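Local coordinates for protein phenol hydroxylase component phN (Pseudomonas stutzeri, PDB 3U52) that probably hydroxylates phenol at a non-haem diiron centre, as the hydroxylase component of a bacterial multicomponent monooxygenase, at residues Q334-F339 and F348-P353; M280-P285 and P375-L380; L139-T144 and Q230-R235. All blocks are in the same frame, centred on the assembly; numbering follows the deposited sequence.

In the fold
Following the chain from the N terminus, contact 3 comes first: helix 125-155 meets helix 220-250 within the diiron helical bundle and closes a long, mostly helical loop. Helix 254-283 follows, and its C-terminal end opens contact 2, which is completed about ninety residues later on helix 369-385. Contact 1 lies wholly inside that span and is a much shorter closure, in which helix 331-342 is met by the loop that leads to helix 355-364. Contacts 1 and 2 touch, their centres about 7 Å apart, and share one aromatic core. Contact 3 is separate, its centre about 30 Å from that of contact 1 and on the opposite side of the chain's centre.

Contact 1 of 3, residues Q334-F339 and F348-P353; sequences QLWTTF and FHTWIP
W336, on helix 331-342, pushes its indole into the loop 348-353 that follows the same helix, forming a buried helix-to-loop aromatic cluster whose heart is an edge-to-face (T-shaped) pair with W351. The benzo edge of W336, led by CZ2 and CH2, points at the face of W351: CZ2 lies 3.7 Å from W351 CE2, and the planes of the six-membered rings stand 69° apart. Two first torsions set this up. W336 holds CG opposite its backbone N (chi1 -180°), which takes the far end of the indole over to the loop, while W351 tucks CG between its own N and carbonyl carbon (chi1 53°), turning its face to meet that end.

The pyrrole side of the same ring does polar work. W336 NE1 donates to the backbone O of W351 at 3.0 Å, arriving almost in line with the C=O bond although the N-H itself is bent. One tryptophan thus grips both the ring and the carbonyl of W351, a task that suits a broad apolar plate carrying a single donor. A leucine here has no N-H to offer, so the W351 carbonyl would probably be left without this donor and a gap would be likely to open before the W351 face.

T350 lies over one face of W336, its CB 3.8 Å from CZ2 in a CH-pi contact displaced toward the rim. A beta-branched residue fits because its methyl, CG2, also reaches F339 CB at 4.0 Å, while OG1 has a weak bond to R389. Y282 stacks on the W336 indole, and Y171 meets both F339 and F348 edge-to-face. The side chains of F339, part of a xenon pocket with I404 and P405, and F348 run roughly at right angles, while their rings meet obliquely, with F339 CD2 3.5 Å from F348 CZ.

Contact 2 of 3, residues M280-P285 and P375-L380; sequences MDYMLP and PRYEYL
Y282 overlaps the phenol end of Y377 with the outer part of its own ring, making a buried tyrosine-tyrosine hydrogen bond that joins the C-terminal end of helix 254-283 to helix 369-385. The two hydroxyls, Y282 OH and Y377 OH, are 2.6 Å apart, a short bond in which either oxygen could be the donor. The backbones stay well separated, with 12.6 Å between the CA atoms of Y282 and Y377, a span that two tyrosines, long and rigid and each ending in a hydroxyl, can bridge by meeting midway.

In both residues CG stands opposite the carbonyl carbon and beside the backbone N (chi1 -73° in Y282 and -57° in Y377), which carries each ring away from its own helix toward the other, so that the hydroxyls meet between the helices. Y282 lies on a wider, pi-type turn near the end of its helix. The rings do not stack: their planes are inclined at 50°, and their centroids are 6.0 Å apart. The overlap is confined to the hydroxyl ends, where Y282 CE2 comes within 3.8 Å of Y377 CZ.

The bond belongs to a small buried polar network, because Y282 OH is also hydrogen-bonded to H333 ND1; that second partner helps fix the position of the Y282 oxygen and the direction of its hydroxyl. Much of the surrounding packing is aromatic or from methionine: F369 touches both tyrosines, M361 packs on Y282, and M358 and W336 on Y377. Seen from Y377, the incoming oxygen sits at the ring edge close to its plane, with Y282 OH 3.5 Å from Y377 CE2.

Contact 3 of 3, residues L139-T144 and Q230-R235; sequences LRHSQT and QSDEAR. With FE (Fe (III) ion), chain G; FE (Fe (III) ion), chain H.
The contact spans the carboxylate-rich diiron site of the hydroxylase, where two Glu-X-X-His motifs on helices 125-155 and 220-250 supply ligands to the metals. Locally the helices run nearly antiparallel, at 150°, their axes 12.1 Å apart at closest. H141 ND1 binds one iron at 2.4 Å, with E108 and E138 completing the protein ligands of that ion. E233 binds the other through both carboxylate oxygens, OE2 at 2.0 Å and OE1 at 2.5 Å, beside E199 and H236.

The direct bonds between the two segments lie in the second shell, and all converge on D232. This residue, next in sequence to the ligand E233, accepts a hydrogen bond from H141 NE2 to its OD2 at 2.8 Å, with an N-H...O angle of 148°. The nitrogen arrives on the anti side of OD2, a little out of the carboxylate plane. A histidine suits this place because its two ring nitrogens can face the iron and the aspartate at once.

R140 reaches the same OD2 in a salt bridge, with NH2 at 3.0 Å from D232 OD2 and a weaker bond from NE. Its chain bends at chi3 (106°), which brings the guanidinium round to meet the oxygen from above the carboxylate plane, the two planes almost perpendicular. NH1 of R140 turns instead to E69. The other oxygen, D232 OD1, forms a salt bridge with R235 NH2 at 3.1 Å, its hydrogen bond weak, and R235 also pairs with D137.

D232 is therefore held through both oxygens and, together with the iron at ND1, helps fix the rotation of the H141 ring. Such a His-carboxylate pair would be expected to strengthen electron donation from ND1 to iron, while the two arginines probably temper the aspartate's negative charge.

Contact 1 of 3, residues Q334-F339 and F348-P353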
# COMPACT_ATOMS: atom_id res chain seq x y z
N GLN A 334 -39.20 9.85 -6.45
CA GLN A 334 -39.98 10.22 -5.25
C GLN A 334 -39.07 10.65 -4.08
O GLN A 334 -39.31 11.67 -3.40
CB GLN A 334 -40.88 9.04 -4.83
CG GLN A 334 -41.98 8.73 -5.84
CD GLN A 334 -42.71 7.41 -5.57
OE1 GLN A 334 -42.14 6.44 -5.06
NE2 GLN A 334 -44.00 7.37 -5.94
N LEU A 335 -38.01 9.90 -3.84
CA LEU A 335 -37.13 10.22 -2.74
C LEU A 335 -36.30 11.48 -3.00
O LEU A 335 -36.09 12.28 -2.09
CB LEU A 335 -36.22 9.02 -2.44
CG LEU A 335 -36.95 8.04 -1.53
CD1 LEU A 335 -36.46 6.70 -1.92
CD2 LEU A 335 -36.52 8.40 -0.12
N TRP A 336 -35.84 11.69 -4.25
CA TRP A 336 -34.93 12.83 -4.47
C TRP A 336 -35.71 14.09 -4.25
O TRP A 336 -35.28 15.05 -3.61
CB TRP A 336 -34.34 12.81 -5.87
CG TRP A 336 -33.37 13.96 -6.16
CD1 TRP A 336 -33.57 15.01 -7.04
CD2 TRP A 336 -32.09 14.17 -5.56
NE1 TRP A 336 -32.45 15.83 -7.05
CE2 TRP A 336 -31.53 15.32 -6.18
CE3 TRP A 336 -31.33 13.47 -4.60
CZ2 TRP A 336 -30.26 15.79 -5.85
CZ3 TRP A 336 -30.08 13.95 -4.28
CH2 TRP A 336 -29.56 15.10 -4.90
N THR A 337 -36.89 14.10 -4.82
CA THR A 337 -37.86 15.20 -4.62
C THR A 337 -38.26 15.49 -3.10
O THR A 337 -38.35 16.67 -2.66
CB THR A 337 -38.93 14.96 -5.74
OG1 THR A 337 -38.84 15.91 -6.82
CG2 THR A 337 -40.22 14.58 -5.34
N THR A 338 -38.38 14.45 -2.30
CA THR A 338 -38.53 14.55 -0.85
C THR A 338 -37.33 15.21 -0.19
O THR A 338 -37.48 16.15 0.60
CB THR A 338 -38.73 13.15 -0.26
OG1 THR A 338 -39.96 12.65 -0.81
CG2 THR A 338 -38.80 13.15 1.27
N PHE A 339 -36.12 14.73 -0.52
CA PHE A 339 -34.92 15.26 0.10
C PHE A 339 -34.65 16.68 -0.37
O PHE A 339 -34.21 17.53 0.42
CB PHE A 339 -33.72 14.34 -0.10
CG PHE A 339 -33.69 13.17 0.88
CD1 PHE A 339 -34.13 11.92 0.51
CD2 PHE A 339 -33.26 13.36 2.18
CE1 PHE A 339 -34.08 10.84 1.40
CE2 PHE A 339 -33.17 12.30 3.07
CZ PHE A 339 -33.62 11.04 2.69
N PHE A 348 -26.56 16.86 4.05
CA PHE A 348 -26.09 16.83 2.67
C PHE A 348 -26.92 17.77 1.78
O PHE A 348 -28.04 18.15 2.13
CB PHE A 348 -25.98 15.41 2.06
CG PHE A 348 -27.30 14.66 1.95
CD1 PHE A 348 -28.14 14.86 0.86
CD2 PHE A 348 -27.71 13.81 2.95
CE1 PHE A 348 -29.38 14.15 0.76
CE2 PHE A 348 -28.92 13.11 2.89
CZ PHE A 348 -29.77 13.27 1.80
N HIS A 349 -26.34 18.13 0.65
CA HIS A 349 -27.00 19.00 -0.34
C HIS A 349 -27.82 18.25 -1.39
O HIS A 349 -27.59 17.06 -1.65
CB HIS A 349 -25.93 19.80 -1.11
CG HIS A 349 -24.97 20.52 -0.21
ND1 HIS A 349 -25.37 21.42 0.74
CD2 HIS A 349 -23.62 20.46 -0.11
CE1 HIS A 349 -24.32 21.91 1.37
NE2 HIS A 349 -23.24 21.33 0.88
N THR A 350 -28.77 18.94 -2.01
CA THR A 350 -29.49 18.40 -3.17
C THR A 350 -29.49 19.52 -4.21
O THR A 350 -29.01 20.61 -3.94
CB THR A 350 -30.96 18.02 -2.84
OG1 THR A 350 -31.65 19.22 -2.51
CG2 THR A 350 -31.10 16.99 -1.61
N TRP A 351 -30.05 19.28 -5.39
CA TRP A 351 -29.90 20.26 -6.47
C TRP A 351 -30.81 19.74 -7.54
O TRP A 351 -31.31 18.61 -7.44
CB TRP A 351 -28.45 20.29 -7.02
CG TRP A 351 -27.93 18.90 -7.42
CD1 TRP A 351 -28.11 18.28 -8.63
CD2 TRP A 351 -27.21 17.95 -6.60
NE1 TRP A 351 -27.57 17.01 -8.62
CE2 TRP A 351 -26.99 16.77 -7.40
CE3 TRP A 351 -26.70 17.96 -5.30
CZ2 TRP A 351 -26.29 15.65 -6.92
CZ3 TRP A 351 -26.01 16.82 -4.81
CH2 TRP A 351 -25.82 15.69 -5.61
N ILE A 352 -31.03 20.53 -8.58
CA ILE A 352 -31.75 20.03 -9.74
C ILE A 352 -30.75 19.35 -10.70
O ILE A 352 -29.73 19.92 -11.00
CB ILE A 352 -32.55 21.20 -10.39
CG1 ILE A 352 -33.61 21.69 -9.39
CG2 ILE A 352 -33.20 20.77 -11.71
CD1 ILE A 352 -34.19 23.02 -9.75
N PRO A 353 -31.05 18.12 -11.17
CA PRO A 353 -30.17 17.42 -12.11
C PRO A 353 -29.88 18.24 -13.40
O PRO A 353 -30.75 19.00 -13.86
CB PRO A 353 -30.98 16.13 -12.44
CG PRO A 353 -32.47 16.49 -12.01
CD PRO A 353 -32.24 17.33 -10.81

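Contact 2 of 3, residues M280-P285 and P375-L380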
# COMPACT_ATOMS: atom_id res chain seq x y z
N MET A 280 -27.72 6.42 -6.25
CA MET A 280 -27.13 6.00 -7.52
C MET A 280 -27.76 6.72 -8.74
O MET A 280 -27.05 6.98 -9.72
CB MET A 280 -27.15 4.47 -7.71
CG MET A 280 -28.52 3.87 -8.00
SD MET A 280 -28.48 2.06 -7.88
CE MET A 280 -27.68 1.59 -9.40
N ASP A 281 -29.05 7.05 -8.69
CA ASP A 281 -29.68 7.72 -9.83
C ASP A 281 -29.33 9.20 -9.87
O ASP A 281 -29.16 9.76 -10.98
CB ASP A 281 -31.20 7.57 -9.83
CG ASP A 281 -31.66 6.22 -10.35
OD1 ASP A 281 -32.87 5.99 -10.44
OD2 ASP A 281 -30.82 5.37 -10.71
N TYR A 282 -29.20 9.84 -8.69
CA TYR A 282 -29.05 11.32 -8.60
C TYR A 282 -27.72 11.86 -8.05
O TYR A 282 -27.24 12.92 -8.50
CB TYR A 282 -30.18 11.92 -7.74
CG TYR A 282 -31.51 11.93 -8.44
CD1 TYR A 282 -32.36 10.80 -8.41
CD2 TYR A 282 -31.92 13.04 -9.15
CE1 TYR A 282 -33.58 10.78 -9.10
CE2 TYR A 282 -33.15 13.06 -9.84
CZ TYR A 282 -33.97 11.94 -9.80
OH TYR A 282 -35.15 12.01 -10.49
N MET A 283 -27.16 11.20 -7.03
CA MET A 283 -26.00 11.76 -6.37
C MET A 283 -24.66 11.48 -7.08
O MET A 283 -23.67 12.16 -6.79
CB MET A 283 -25.93 11.37 -4.90
CG MET A 283 -27.12 11.83 -4.04
SD MET A 283 -26.63 11.39 -2.38
CE MET A 283 -27.58 12.47 -1.36
N LEU A 284 -24.64 10.51 -7.99
CA LEU A 284 -23.41 10.20 -8.73
C LEU A 284 -23.32 11.01 -10.04
O LEU A 284 -24.20 10.87 -10.89
CB LEU A 284 -23.31 8.69 -9.02
CG LEU A 284 -23.39 7.70 -7.84
CD1 LEU A 284 -23.45 6.27 -8.36
CD2 LEU A 284 -22.22 7.89 -6.86
N PRO A 285 -22.30 11.90 -10.17
CA PRO A 285 -22.09 12.63 -11.42
C PRO A 285 -21.96 11.71 -12.65
O PRO A 285 -22.66 11.94 -13.66
CB PRO A 285 -20.80 13.44 -11.16
CG PRO A 285 -20.85 13.70 -9.67
CD PRO A 285 -21.38 12.38 -9.10
N PRO A 375 -41.50 17.22 -15.25
CA PRO A 375 -42.22 18.47 -14.99
C PRO A 375 -41.94 19.07 -13.59
O PRO A 375 -41.98 20.26 -13.42
CB PRO A 375 -43.70 18.09 -15.09
CG PRO A 375 -43.76 16.66 -15.54
CD PRO A 375 -42.40 16.10 -15.61
N ARG A 376 -41.63 18.22 -12.60
CA ARG A 376 -41.27 18.69 -11.27
C ARG A 376 -40.02 19.52 -11.36
O ARG A 376 -39.98 20.60 -10.77
CB ARG A 376 -40.98 17.54 -10.32
CG ARG A 376 -42.13 16.58 -10.17
CD ARG A 376 -41.78 15.50 -9.08
NE ARG A 376 -43.00 14.70 -8.89
CZ ARG A 376 -43.23 13.92 -7.85
NH1 ARG A 376 -42.31 13.79 -6.87
NH2 ARG A 376 -44.39 13.27 -7.80
N TYR A 377 -38.99 19.00 -12.03
CA TYR A 377 -37.71 19.72 -12.15
C TYR A 377 -37.87 20.99 -13.02
O TYR A 377 -37.26 22.02 -12.73
CB TYR A 377 -36.60 18.78 -12.67
CG TYR A 377 -36.42 17.54 -11.75
CD1 TYR A 377 -36.10 17.68 -10.40
CD2 TYR A 377 -36.61 16.24 -12.25
CE1 TYR A 377 -35.98 16.53 -9.55
CE2 TYR A 377 -36.50 15.10 -11.42
CZ TYR A 377 -36.19 15.27 -10.08
OH TYR A 377 -36.08 14.16 -9.28
N GLU A 378 -38.73 20.94 -14.03
CA GLU A 378 -39.02 22.16 -14.81
C GLU A 378 -39.56 23.29 -13.89
O GLU A 378 -39.02 24.41 -13.89
CB GLU A 378 -39.95 21.84 -15.96
CG GLU A 378 -39.33 20.84 -16.93
CD GLU A 378 -40.25 20.51 -18.10
OE1 GLU A 378 -39.76 19.92 -19.11
OE2 GLU A 378 -41.45 20.83 -18.03
N TYR A 379 -40.60 22.96 -13.11
CA TYR A 379 -41.18 23.89 -12.14
C TYR A 379 -40.20 24.34 -11.05
O TYR A 379 -40.10 25.53 -10.76
CB TYR A 379 -42.45 23.29 -11.48
CG TYR A 379 -43.06 24.21 -10.43
CD1 TYR A 379 -43.81 25.35 -10.79
CD2 TYR A 379 -42.83 23.98 -9.09
CE1 TYR A 379 -44.34 26.23 -9.81
CE2 TYR A 379 -43.34 24.86 -8.10
CZ TYR A 379 -44.10 25.97 -8.48
OH TYR A 379 -44.59 26.82 -7.54
N LEU A 380 -39.46 23.39 -10.45
CA LEU A 380 -38.57 23.76 -9.35
C LEU A 380 -37.43 24.65 -9.85
O LEU A 380 -37.00 25.55 -9.15
CB LEU A 380 -38.00 22.52 -8.67
CG LEU A 380 -39.02 21.66 -7.94
CD1 LEU A 380 -38.35 20.32 -7.58
CD2 LEU A 380 -39.56 22.43 -6.72

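Contact 3 of 3, residues L139-T144 and Q230-R235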
# COMPACT_ATOMS: atom_id res chain seq x y z
N LEU A 139 -16.56 -5.02 12.66
CA LEU A 139 -15.72 -4.06 13.34
C LEU A 139 -14.69 -3.49 12.35
O LEU A 139 -14.41 -2.30 12.30
CB LEU A 139 -14.95 -4.76 14.47
CG LEU A 139 -14.12 -3.76 15.31
CD1 LEU A 139 -14.96 -2.53 15.85
CD2 LEU A 139 -13.36 -4.50 16.47
N ARG A 140 -14.07 -4.36 11.59
CA ARG A 140 -13.11 -3.89 10.60
C ARG A 140 -13.77 -2.92 9.65
O ARG A 140 -13.20 -1.88 9.34
CB ARG A 140 -12.57 -5.06 9.80
CG ARG A 140 -11.62 -4.56 8.70
CD ARG A 140 -10.95 -5.66 8.01
NE ARG A 140 -11.52 -5.80 6.73
CZ ARG A 140 -10.89 -5.55 5.61
NH1 ARG A 140 -9.62 -5.14 5.62
NH2 ARG A 140 -11.53 -5.71 4.47
N HIS A 141 -14.97 -3.25 9.18
CA HIS A 141 -15.66 -2.45 8.16
C HIS A 141 -15.98 -1.09 8.71
O HIS A 141 -15.77 -0.08 8.05
CB HIS A 141 -16.93 -3.19 7.67
CG HIS A 141 -16.63 -4.40 6.84
ND1 HIS A 141 -17.60 -5.27 6.41
CD2 HIS A 141 -15.45 -4.88 6.36
CE1 HIS A 141 -17.05 -6.24 5.70
NE2 HIS A 141 -15.75 -6.02 5.64
N SER A 142 -16.44 -1.08 9.96
CA SER A 142 -16.71 0.17 10.70
C SER A 142 -15.46 1.12 10.78
O SER A 142 -15.51 2.29 10.44
CB SER A 142 -17.15 -0.24 12.12
OG SER A 142 -17.35 0.91 12.89
N GLN A 143 -14.35 0.59 11.27
CA GLN A 143 -13.15 1.37 11.51
C GLN A 143 -12.46 1.78 10.22
O GLN A 143 -12.03 2.93 10.10
CB GLN A 143 -12.22 0.58 12.42
CG GLN A 143 -12.86 0.26 13.80
CD GLN A 143 -11.86 -0.35 14.75
OE1 GLN A 143 -11.00 -1.13 14.32
NE2 GLN A 143 -11.96 -0.00 16.03
N THR A 144 -12.34 0.88 9.26
CA THR A 144 -11.71 1.24 7.99
C THR A 144 -12.53 2.27 7.20
O THR A 144 -11.97 3.11 6.52
CB THR A 144 -11.41 0.01 7.11
OG1 THR A 144 -12.63 -0.57 6.69
CG2 THR A 144 -10.60 -1.05 7.85
N GLN A 230 -14.40 -7.39 -0.48
CA GLN A 230 -14.94 -8.52 -1.28
C GLN A 230 -14.76 -9.92 -0.68
O GLN A 230 -15.74 -10.65 -0.56
CB GLN A 230 -14.41 -8.52 -2.70
CG GLN A 230 -15.10 -7.44 -3.53
CD GLN A 230 -14.59 -7.41 -4.95
OE1 GLN A 230 -13.39 -7.58 -5.18
NE2 GLN A 230 -15.49 -7.21 -5.92
N SER A 231 -13.54 -10.27 -0.31
CA SER A 231 -13.31 -11.58 0.31
C SER A 231 -14.09 -11.74 1.62
O SER A 231 -14.51 -12.83 1.95
CB SER A 231 -11.82 -11.88 0.50
OG SER A 231 -11.21 -10.91 1.33
N ASP A 232 -14.28 -10.65 2.36
CA ASP A 232 -15.05 -10.70 3.59
C ASP A 232 -16.48 -11.06 3.23
O ASP A 232 -17.05 -11.96 3.81
CB ASP A 232 -15.07 -9.35 4.33
CG ASP A 232 -13.71 -8.92 4.88
OD1 ASP A 232 -12.78 -9.73 5.04
OD2 ASP A 232 -13.59 -7.72 5.21
N GLU A 233 -17.06 -10.35 2.25
CA GLU A 233 -18.49 -10.53 1.91
C GLU A 233 -18.79 -11.86 1.32
O GLU A 233 -19.91 -12.32 1.48
CB GLU A 233 -19.03 -9.43 0.97
CG GLU A 233 -19.01 -8.03 1.59
CD GLU A 233 -19.57 -7.97 3.02
OE1 GLU A 233 -18.89 -7.37 3.87
OE2 GLU A 233 -20.66 -8.48 3.35
N ALA A 234 -17.82 -12.46 0.64
CA ALA A 234 -17.95 -13.85 0.21
C ALA A 234 -18.23 -14.79 1.39
O ALA A 234 -19.05 -15.69 1.27
CB ALA A 234 -16.70 -14.31 -0.55
N ARG A 235 -17.54 -14.61 2.52
CA ARG A 235 -17.84 -15.42 3.68
C ARG A 235 -19.24 -15.07 4.24
O ARG A 235 -19.97 -15.93 4.75
CB ARG A 235 -16.79 -15.17 4.77
CG ARG A 235 -15.39 -15.66 4.43
CD ARG A 235 -14.56 -15.72 5.70
NE ARG A 235 -14.37 -14.40 6.33
CZ ARG A 235 -13.43 -13.54 5.95
NH1 ARG A 235 -12.58 -13.85 4.97
NH2 ARG A 235 -13.29 -12.37 6.54
FE FE G . -19.95 -5.10 6.73
FE FE H . -20.80 -8.14 5.35